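AP endonuclease, family 2 (PDB 3NGF) probably acts as a manganese-dependent hydroxypyruvate isomerase of the hyi family, built on a xylose isomerase-like TIM barrel. Local coordinates at residues G144-N156 with N179-M192. Residues are numbered along the deposited sequence; the frame is centred on the assembly and turned at random.
With MN (manganese (II) ion), chain C.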
ATOM      1  N   GLY A 144       5.106   2.234 -17.183  1.00 11.94           N
ATOM      2  CA  GLY A 144       5.740   1.219 -16.374  1.00 12.09           C
ATOM      3  C   GLY A 144       5.208   1.212 -14.945  1.00 11.15           C
ATOM      4  O   GLY A 144       5.928   0.812 -14.032  1.00 11.93           O
ATOM      5  N   ILE A 145       3.983   1.706 -14.759  1.00  9.49           N
ATOM      6  CA  ILE A 145       3.375   1.785 -13.413  1.00 10.16           C
ATOM      7  C   ILE A 145       2.473   0.585 -13.176  1.00  9.43           C
ATOM      8  O   ILE A 145       1.687   0.185 -14.056  1.00 11.19           O
ATOM      9  CB  ILE A 145       2.620   3.126 -13.203  1.00  9.47           C
ATOM     10  CG1 ILE A 145       3.627   4.281 -13.280  1.00 10.08           C
ATOM     11  CG2 ILE A 145       1.865   3.125 -11.851  1.00  9.27           C
ATOM     12  CD1 ILE A 145       3.019   5.640 -13.561  1.00  8.31           C
ATOM     13  N   THR A 146       2.574   0.001 -11.978  1.00 10.04           N
ATOM     14  CA  THR A 146       1.760  -1.140 -11.571  1.00  9.76           C
ATOM     15  C   THR A 146       0.635  -0.646 -10.635  1.00  9.42           C
ATOM     16  O   THR A 146       0.849   0.250  -9.827  1.00  9.38           O
ATOM     17  CB  THR A 146       2.621  -2.191 -10.842  1.00 10.44           C
ATOM     18  OG1 THR A 146       3.545  -2.785 -11.759  1.00 10.43           O
ATOM     19  CG2 THR A 146       1.752  -3.314 -10.185  1.00 11.30           C
ATOM     20  N   VAL A 147      -0.574  -1.196 -10.792  1.00  8.33           N
ATOM     21  CA  VAL A 147      -1.694  -0.919  -9.891  1.00  8.03           C
ATOM     22  C   VAL A 147      -1.929  -2.117  -8.987  1.00  8.14           C
ATOM     23  O   VAL A 147      -1.946  -3.261  -9.455  1.00  8.30           O
ATOM     24  CB  VAL A 147      -3.001  -0.552 -10.653  1.00  9.91           C
ATOM     25  CG1 VAL A 147      -3.406  -1.613 -11.672  1.00 11.09           C
ATOM     26  CG2 VAL A 147      -4.148  -0.232  -9.680  1.00  7.84           C
ATOM     27  N   LEU A 148      -2.148  -1.851  -7.702  1.00  7.80           N
ATOM     28  CA  LEU A 148      -2.327  -2.915  -6.731  1.00  7.40           C
ATOM     29  C   LEU A 148      -3.687  -2.932  -6.094  1.00  8.43           C
ATOM     30  O   LEU A 148      -4.328  -1.888  -5.900  1.00  8.30           O
ATOM     31  CB  LEU A 148      -1.291  -2.806  -5.604  1.00  8.06           C
ATOM     32  CG  LEU A 148       0.179  -2.793  -5.993  1.00  8.02           C
ATOM     33  CD1 LEU A 148       1.063  -2.697  -4.720  1.00  9.71           C
ATOM     34  CD2 LEU A 148       0.542  -3.992  -6.882  1.00 10.18           C
ATOM     35  N   VAL A 149      -4.086  -4.147  -5.714  1.00  8.25           N
ATOM     36  CA  VAL A 149      -5.242  -4.383  -4.851  1.00  8.70           C
ATOM     37  C   VAL A 149      -4.695  -4.810  -3.499  1.00  8.02           C
ATOM     38  O   VAL A 149      -3.807  -5.677  -3.430  1.00  9.59           O
ATOM     39  CB  VAL A 149      -6.197  -5.482  -5.436  1.00  8.61           C
ATOM     40  CG1 VAL A 149      -5.441  -6.783  -5.863  1.00  9.89           C
ATOM     41  CG2 VAL A 149      -7.363  -5.820  -4.434  1.00 11.47           C
ATOM     42  N   GLU A 150      -5.222  -4.207  -2.429  1.00  8.83           N
ATOM     43  CA  GLU A 150      -4.782  -4.517  -1.056  1.00  8.71           C
ATOM     44  C   GLU A 150      -5.904  -5.113  -0.220  1.00  9.80           C
ATOM     45  O   GLU A 150      -6.817  -4.386   0.184  1.00 10.39           O
ATOM     46  CB  GLU A 150      -4.303  -3.281  -0.316  1.00  9.43           C
ATOM     47  CG  GLU A 150      -3.597  -3.629   1.007  1.00  8.88           C
ATOM     48  CD  GLU A 150      -3.336  -2.453   1.942  1.00 13.01           C
ATOM     49  OE1 GLU A 150      -3.714  -1.298   1.687  1.00 13.70           O
ATOM     50  OE2 GLU A 150      -2.711  -2.723   2.974  1.00 10.84           O
ATOM     51  N   PRO A 151      -5.827  -6.416   0.062  1.00  9.43           N
ATOM     52  CA  PRO A 151      -6.772  -6.977   1.055  1.00 10.73           C
ATOM     53  C   PRO A 151      -6.597  -6.298   2.410  1.00 11.19           C
ATOM     54  O   PRO A 151      -5.469  -6.112   2.872  1.00 11.29           O
ATOM     55  CB  PRO A 151      -6.372  -8.457   1.118  1.00 10.82           C
ATOM     56  CG  PRO A 151      -5.700  -8.717  -0.189  1.00 10.08           C
ATOM     57  CD  PRO A 151      -4.983  -7.457  -0.535  1.00  9.64           C
ATOM     58  N   LEU A 152      -7.717  -5.952   3.041  1.00 11.99           N
ATOM     59  CA  LEU A 152      -7.710  -5.339   4.359  1.00 12.39           C
ATOM     60  C   LEU A 152      -8.180  -6.388   5.387  1.00 13.79           C
ATOM     61  O   LEU A 152      -7.961  -7.599   5.179  1.00 15.27           O
ATOM     62  CB  LEU A 152      -8.505  -4.043   4.330  1.00 12.26           C
ATOM     63  CG  LEU A 152      -8.002  -3.015   3.287  1.00 11.44           C
ATOM     64  CD1 LEU A 152      -8.817  -1.732   3.364  1.00 13.20           C
ATOM     65  CD2 LEU A 152      -6.480  -2.715   3.444  1.00 11.36           C
ATOM     66  N   ASN A 153      -8.698  -5.969   6.527  1.00 13.87           N
ATOM     67  CA  ASN A 153      -9.290  -6.919   7.459  1.00 13.51           C
ATOM     68  C   ASN A 153     -10.629  -6.371   7.935  1.00 14.54           C
ATOM     69  O   ASN A 153     -10.869  -5.163   7.870  1.00 13.56           O
ATOM     70  CB  ASN A 153      -8.323  -7.221   8.610  1.00 13.37           C
ATOM     71  CG  ASN A 153      -8.295  -6.134   9.660  1.00 13.35           C
ATOM     72  OD1 ASN A 153      -9.223  -6.013  10.484  1.00 15.60           O
ATOM     73  ND2 ASN A 153      -7.216  -5.349   9.673  1.00 14.14           N
ATOM     74  N   THR A 154     -11.483  -7.262   8.440  1.00 15.14           N
ATOM     75  CA  THR A 154     -12.877  -6.938   8.745  1.00 16.93           C
ATOM     76  C   THR A 154     -13.069  -6.296  10.125  1.00 17.36           C
ATOM     77  O   THR A 154     -14.164  -5.833  10.469  1.00 17.15           O
ATOM     78  CB  THR A 154     -13.751  -8.211   8.652  1.00 17.68           C
ATOM     79  OG1 THR A 154     -13.190  -9.234   9.473  1.00 18.08           O
ATOM     80  CG2 THR A 154     -13.806  -8.725   7.226  1.00 19.07           C
ATOM     81  N   ARG A 155     -12.008  -6.267  10.925  1.00 16.63           N
ATOM     82  CA  ARG A 155     -12.052  -5.576  12.184  1.00 17.37           C
ATOM     83  C   ARG A 155     -11.791  -4.105  11.981  1.00 17.81           C
ATOM     84  O   ARG A 155     -12.532  -3.248  12.483  1.00 18.90           O
ATOM     85  CB  ARG A 155     -11.029  -6.170  13.153  1.00 17.44           C
ATOM     86  CG  ARG A 155     -10.976  -5.447  14.472  1.00 19.45           C
ATOM     87  CD  ARG A 155     -10.384  -6.306  15.585  1.00 19.10           C
ATOM     88  NE  ARG A 155      -9.008  -6.720  15.347  1.00 17.54           N
ATOM     89  CZ  ARG A 155      -8.562  -7.984  15.260  1.00 16.60           C
ATOM     90  NH1 ARG A 155      -7.266  -8.211  15.074  1.00 15.67           N
ATOM     91  NH2 ARG A 155      -9.379  -9.031  15.376  1.00 18.31           N
ATOM     92  N   ASN A 156     -10.740  -3.791  11.233  1.00 16.38           N
ATOM     93  CA  ASN A 156     -10.415  -2.392  10.942  1.00 17.07           C
ATOM     94  C   ASN A 156     -11.233  -1.769   9.815  1.00 17.68           C
ATOM     95  O   ASN A 156     -11.453  -0.571   9.848  1.00 18.99           O
ATOM     96  CB  ASN A 156      -8.924  -2.227  10.629  1.00 16.50           C
ATOM     97  CG  ASN A 156      -8.048  -2.429  11.855  1.00 18.26           C
ATOM     98  OD1 ASN A 156      -7.101  -3.195  11.821  1.00 17.06           O
ATOM     99  ND2 ASN A 156      -8.400  -1.767  12.967  1.00 23.28           N
ATOM    100  N   ASN A 179       0.771  -5.709 -15.370  1.00  9.19           N
ATOM    101  CA  ASN A 179       1.072  -4.627 -14.409  1.00  8.49           C
ATOM    102  C   ASN A 179      -0.034  -4.445 -13.333  1.00  8.55           C
ATOM    103  O   ASN A 179      -0.358  -3.323 -12.913  1.00  8.06           O
ATOM    104  CB  ASN A 179       1.401  -3.314 -15.130  1.00  8.50           C
ATOM    105  CG  ASN A 179       0.233  -2.741 -15.874  1.00  9.07           C
ATOM    106  OD1 ASN A 179      -0.556  -3.480 -16.501  1.00  9.52           O
ATOM    107  ND2 ASN A 179       0.111  -1.410 -15.838  1.00  8.43           N
ATOM    108  N   VAL A 180      -0.575  -5.570 -12.871  1.00  8.79           N
ATOM    109  CA  VAL A 180      -1.516  -5.587 -11.757  1.00  8.59           C
ATOM    110  C   VAL A 180      -1.013  -6.658 -10.796  1.00  8.54           C
ATOM    111  O   VAL A 180      -0.574  -7.740 -11.250  1.00 10.59           O
ATOM    112  CB  VAL A 180      -2.943  -5.922 -12.224  1.00  8.07           C
ATOM    113  CG1 VAL A 180      -3.889  -6.074 -11.064  1.00  8.50           C
ATOM    114  CG2 VAL A 180      -3.470  -4.866 -13.188  1.00 10.87           C
ATOM    115  N   ALA A 181      -1.034  -6.366  -9.493  1.00  8.81           N
ATOM    116  CA  ALA A 181      -0.636  -7.336  -8.468  1.00  8.63           C
ATOM    117  C   ALA A 181      -1.279  -7.035  -7.134  1.00  8.76           C
ATOM    118  O   ALA A 181      -2.095  -6.135  -7.012  1.00  9.31           O
ATOM    119  CB  ALA A 181       0.886  -7.409  -8.330  1.00  8.86           C
ATOM    120  N   VAL A 182      -0.917  -7.830  -6.142  1.00  8.50           N
ATOM    121  CA  VAL A 182      -1.430  -7.711  -4.788  1.00  8.77           C
ATOM    122  C   VAL A 182      -0.453  -6.907  -3.925  1.00  8.53           C
ATOM    123  O   VAL A 182       0.781  -7.013  -4.072  1.00  9.49           O
ATOM    124  CB  VAL A 182      -1.619  -9.101  -4.171  1.00  8.76           C
ATOM    125  CG1 VAL A 182      -2.120  -9.010  -2.681  1.00  7.99           C
ATOM    126  CG2 VAL A 182      -2.618  -9.923  -5.022  1.00 11.19           C
ATOM    127  N   GLN A 183      -1.016  -6.057  -3.068  1.00  7.95           N
ATOM    128  CA  GLN A 183      -0.281  -5.383  -2.013  1.00  7.78           C
ATOM    129  C   GLN A 183      -0.482  -6.222  -0.740  1.00  8.82           C
ATOM    130  O   GLN A 183      -1.589  -6.298  -0.210  1.00  8.58           O
ATOM    131  CB  GLN A 183      -0.831  -3.973  -1.839  1.00  8.07           C
ATOM    132  CG  GLN A 183      -0.167  -3.122  -0.749  1.00  9.34           C
ATOM    133  CD  GLN A 183      -0.602  -1.686  -0.812  1.00  9.61           C
ATOM    134  OE1 GLN A 183      -0.848  -1.147  -1.883  1.00 11.92           O
ATOM    135  NE2 GLN A 183      -0.676  -1.034   0.342  1.00 12.68           N
ATOM    136  N   LEU A 184       0.583  -6.879  -0.298  1.00  8.23           N
ATOM    137  CA  LEU A 184       0.546  -7.825   0.831  1.00  8.38           C
ATOM    138  C   LEU A 184       0.941  -7.112   2.133  1.00  8.96           C
ATOM    139  O   LEU A 184       2.138  -6.943   2.428  1.00  8.58           O
ATOM    140  CB  LEU A 184       1.512  -8.975   0.526  1.00  8.34           C
ATOM    141  CG  LEU A 184       1.740 -10.060   1.579  1.00 10.22           C
ATOM    142  CD1 LEU A 184       0.411 -10.649   2.046  1.00  9.72           C
ATOM    143  CD2 LEU A 184       2.713 -11.157   1.073  1.00 10.41           C
ATOM    144  N   ASP A 185      -0.059  -6.649   2.872  1.00  9.34           N
ATOM    145  CA  ASP A 185       0.131  -6.053   4.200  1.00  9.10           C
ATOM    146  C   ASP A 185       0.006  -7.208   5.214  1.00  9.89           C
ATOM    147  O   ASP A 185      -1.075  -7.849   5.360  1.00  9.11           O
ATOM    148  CB  ASP A 185      -0.899  -4.934   4.389  1.00 10.02           C
ATOM    149  CG  ASP A 185      -0.795  -4.212   5.728  1.00 11.45           C
ATOM    150  OD1 ASP A 185      -0.419  -4.849   6.711  1.00 12.35           O
ATOM    151  OD2 ASP A 185      -1.142  -3.009   5.826  1.00 12.43           O
ATOM    152  N   LEU A 186       1.126  -7.523   5.859  1.00  8.41           N
ATOM    153  CA  LEU A 186       1.193  -8.748   6.665  1.00  9.19           C
ATOM    154  C   LEU A 186       0.370  -8.617   7.937  1.00  9.77           C
ATOM    155  O   LEU A 186      -0.050  -9.618   8.557  1.00 10.49           O
ATOM    156  CB  LEU A 186       2.654  -9.118   6.957  1.00  9.52           C
ATOM    157  CG  LEU A 186       3.434  -9.592   5.739  1.00  9.49           C
ATOM    158  CD1 LEU A 186       4.914  -9.706   6.077  1.00  9.66           C
ATOM    159  CD2 LEU A 186       2.872 -10.932   5.198  1.00  9.56           C
ATOM    160  N   TYR A 187       0.138  -7.379   8.345  1.00 10.61           N
ATOM    161  CA  TYR A 187      -0.782  -7.110   9.455  1.00 11.25           C
ATOM    162  C   TYR A 187      -2.201  -7.625   9.077  1.00 11.31           C
ATOM    163  O   TYR A 187      -2.841  -8.384   9.840  1.00 10.94           O
ATOM    164  CB  TYR A 187      -0.762  -5.593   9.773  1.00 11.77           C
ATOM    165  CG  TYR A 187      -1.846  -5.118  10.708  1.00 12.97           C
ATOM    166  CD1 TYR A 187      -1.703  -5.210  12.082  1.00 12.79           C
ATOM    167  CD2 TYR A 187      -3.013  -4.555  10.211  1.00 12.68           C
ATOM    168  CE1 TYR A 187      -2.721  -4.788  12.953  1.00 14.57           C
ATOM    169  CE2 TYR A 187      -4.011  -4.107  11.058  1.00 14.72           C
ATOM    170  CZ  TYR A 187      -3.879  -4.245  12.415  1.00 14.67           C
ATOM    171  OH  TYR A 187      -4.898  -3.794  13.230  1.00 14.37           O
ATOM    172  N   HIS A 188      -2.677  -7.229   7.905  1.00 10.31           N
ATOM    173  CA  HIS A 188      -3.994  -7.680   7.460  1.00 10.66           C
ATOM    174  C   HIS A 188      -4.011  -9.197   7.186  1.00 10.17           C
ATOM    175  O   HIS A 188      -4.982  -9.862   7.489  1.00 10.45           O
ATOM    176  CB  HIS A 188      -4.416  -6.903   6.207  1.00 10.53           C
ATOM    177  CG  HIS A 188      -4.625  -5.434   6.429  1.00 11.23           C
ATOM    178  ND1 HIS A 188      -5.390  -4.928   7.460  1.00 12.02           N
ATOM    179  CD2 HIS A 188      -4.243  -4.368   5.689  1.00 10.68           C
ATOM    180  CE1 HIS A 188      -5.440  -3.609   7.355  1.00 14.15           C
ATOM    181  NE2 HIS A 188      -4.728  -3.246   6.303  1.00 12.13           N
ATOM    182  N   ALA A 189      -2.934  -9.725   6.601  1.00 10.49           N
ATOM    183  CA  ALA A 189      -2.840 -11.141   6.228  1.00 10.21           C
ATOM    184  C   ALA A 189      -2.853 -12.003   7.485  1.00 10.76           C
ATOM    185  O   ALA A 189      -3.498 -13.052   7.515  1.00 11.25           O
ATOM    186  CB  ALA A 189      -1.578 -11.407   5.440  1.00 10.18           C
ATOM    187  N   GLN A 190      -2.165 -11.549   8.530  1.00 11.12           N
ATOM    188  CA  GLN A 190      -2.163 -12.317   9.790  1.00 11.02           C
ATOM    189  C   GLN A 190      -3.525 -12.350  10.507  1.00 12.03           C
ATOM    190  O   GLN A 190      -3.880 -13.365  11.134  1.00 12.82           O
ATOM    191  CB  GLN A 190      -1.052 -11.781  10.702  1.00 11.39           C
ATOM    192  CG  GLN A 190      -0.957 -12.401  12.093  1.00 10.14           C
ATOM    193  CD  GLN A 190      -0.854 -13.916  12.080  1.00 10.92           C
ATOM    194  OE1 GLN A 190      -0.553 -14.541  11.048  1.00 11.69           O
ATOM    195  NE2 GLN A 190      -1.107 -14.525  13.241  1.00 10.64           N
ATOM    196  N   ILE A 191      -4.262 -11.242  10.451  1.00 11.82           N
ATOM    197  CA  ILE A 191      -5.570 -11.115  11.079  1.00 11.95           C
ATOM    198  C   ILE A 191      -6.618 -11.970  10.351  1.00 12.24           C
ATOM    199  O   ILE A 191      -7.430 -12.631  11.004  1.00 12.40           O
ATOM    200  CB  ILE A 191      -6.014  -9.622  11.206  1.00 11.90           C
ATOM    201  CG1 ILE A 191      -5.116  -8.904  12.208  1.00 11.90           C
ATOM    202  CG2 ILE A 191      -7.471  -9.467  11.612  1.00 12.54           C
ATOM    203  CD1 ILE A 191      -5.212  -7.382  12.165  1.00 13.78           C
ATOM    204  N   MET A 192      -6.587 -11.961   9.017  1.00 11.60           N
ATOM    205  CA  MET A 192      -7.627 -12.634   8.215  1.00 12.16           C
ATOM    206  C   MET A 192      -7.313 -14.072   7.795  1.00 12.58           C
ATOM    207  O   MET A 192      -8.237 -14.912   7.706  1.00 14.30           O
ATOM    208  CB  MET A 192      -7.906 -11.809   6.954  1.00 12.40           C
ATOM    209  CG  MET A 192      -8.469 -10.430   7.230  1.00 12.26           C
ATOM    210  SD  MET A 192      -9.926 -10.445   8.279  1.00 13.39           S
ATOM    211  CE  MET A 192     -11.059 -11.494   7.336  1.00 15.22           C
TER
HETATM  212 MN    MN C 262      -1.808  -1.418   4.434  1.00 18.06          MN
HETATM  213  O   HOH W   1      -2.394   0.392   2.862  1.00 17.59           O
HETATM  214  O   HOH W   2      -2.931  -6.870   2.235  1.00  8.66           O
HETATM  215  O   HOH W   3      -5.766  -5.628  15.195  1.00 19.13           O
HETATM  216  O   HOH W   4      -3.728  -0.811   5.480  1.00 13.92           O
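E150 OE2 and D185 OD2 both bind the manganese (2.2 Å each) at the C-terminal ends of neighbouring parallel barrel strands, their carboxylates nearly coplanar; Q211, E247 and waters complete the site. E150 reaches it on an extended chain, CG anti to the backbone N (chi1 -169°). Its carboxylate stacks on the amide of Q183, whose NE2 is hydrogen-bonded to Q211. Beyond the metal, N153 ND2 donates to H188 ND1 (2.9 Å) in the imidazole plane and also to N156 OD1, which takes the Y187 hydroxyl on a lone pair (OH to OD1 2.7 Å). N153 OD1 closes an Asx turn on R155 N and accepts from N156 N as well. L152 CA sits over the H188 ring face, 3.8 Å from its centroid, a CH-pi contact, while M192 CG and SD pack on N153 CB. Down the barrel, backbone bonds from V147 N to N179 O through Q183 N to V149 O (2.8 Å) join strands 146-149 and 180-185. V147 and V180 lie side by side on the helix-facing side; L148 and A181 face the interior. H188 NE2 lies 2.8 Å from the O of manganese-bound water 4, so N153 probably fixes the rotation of a second-shell imidazole.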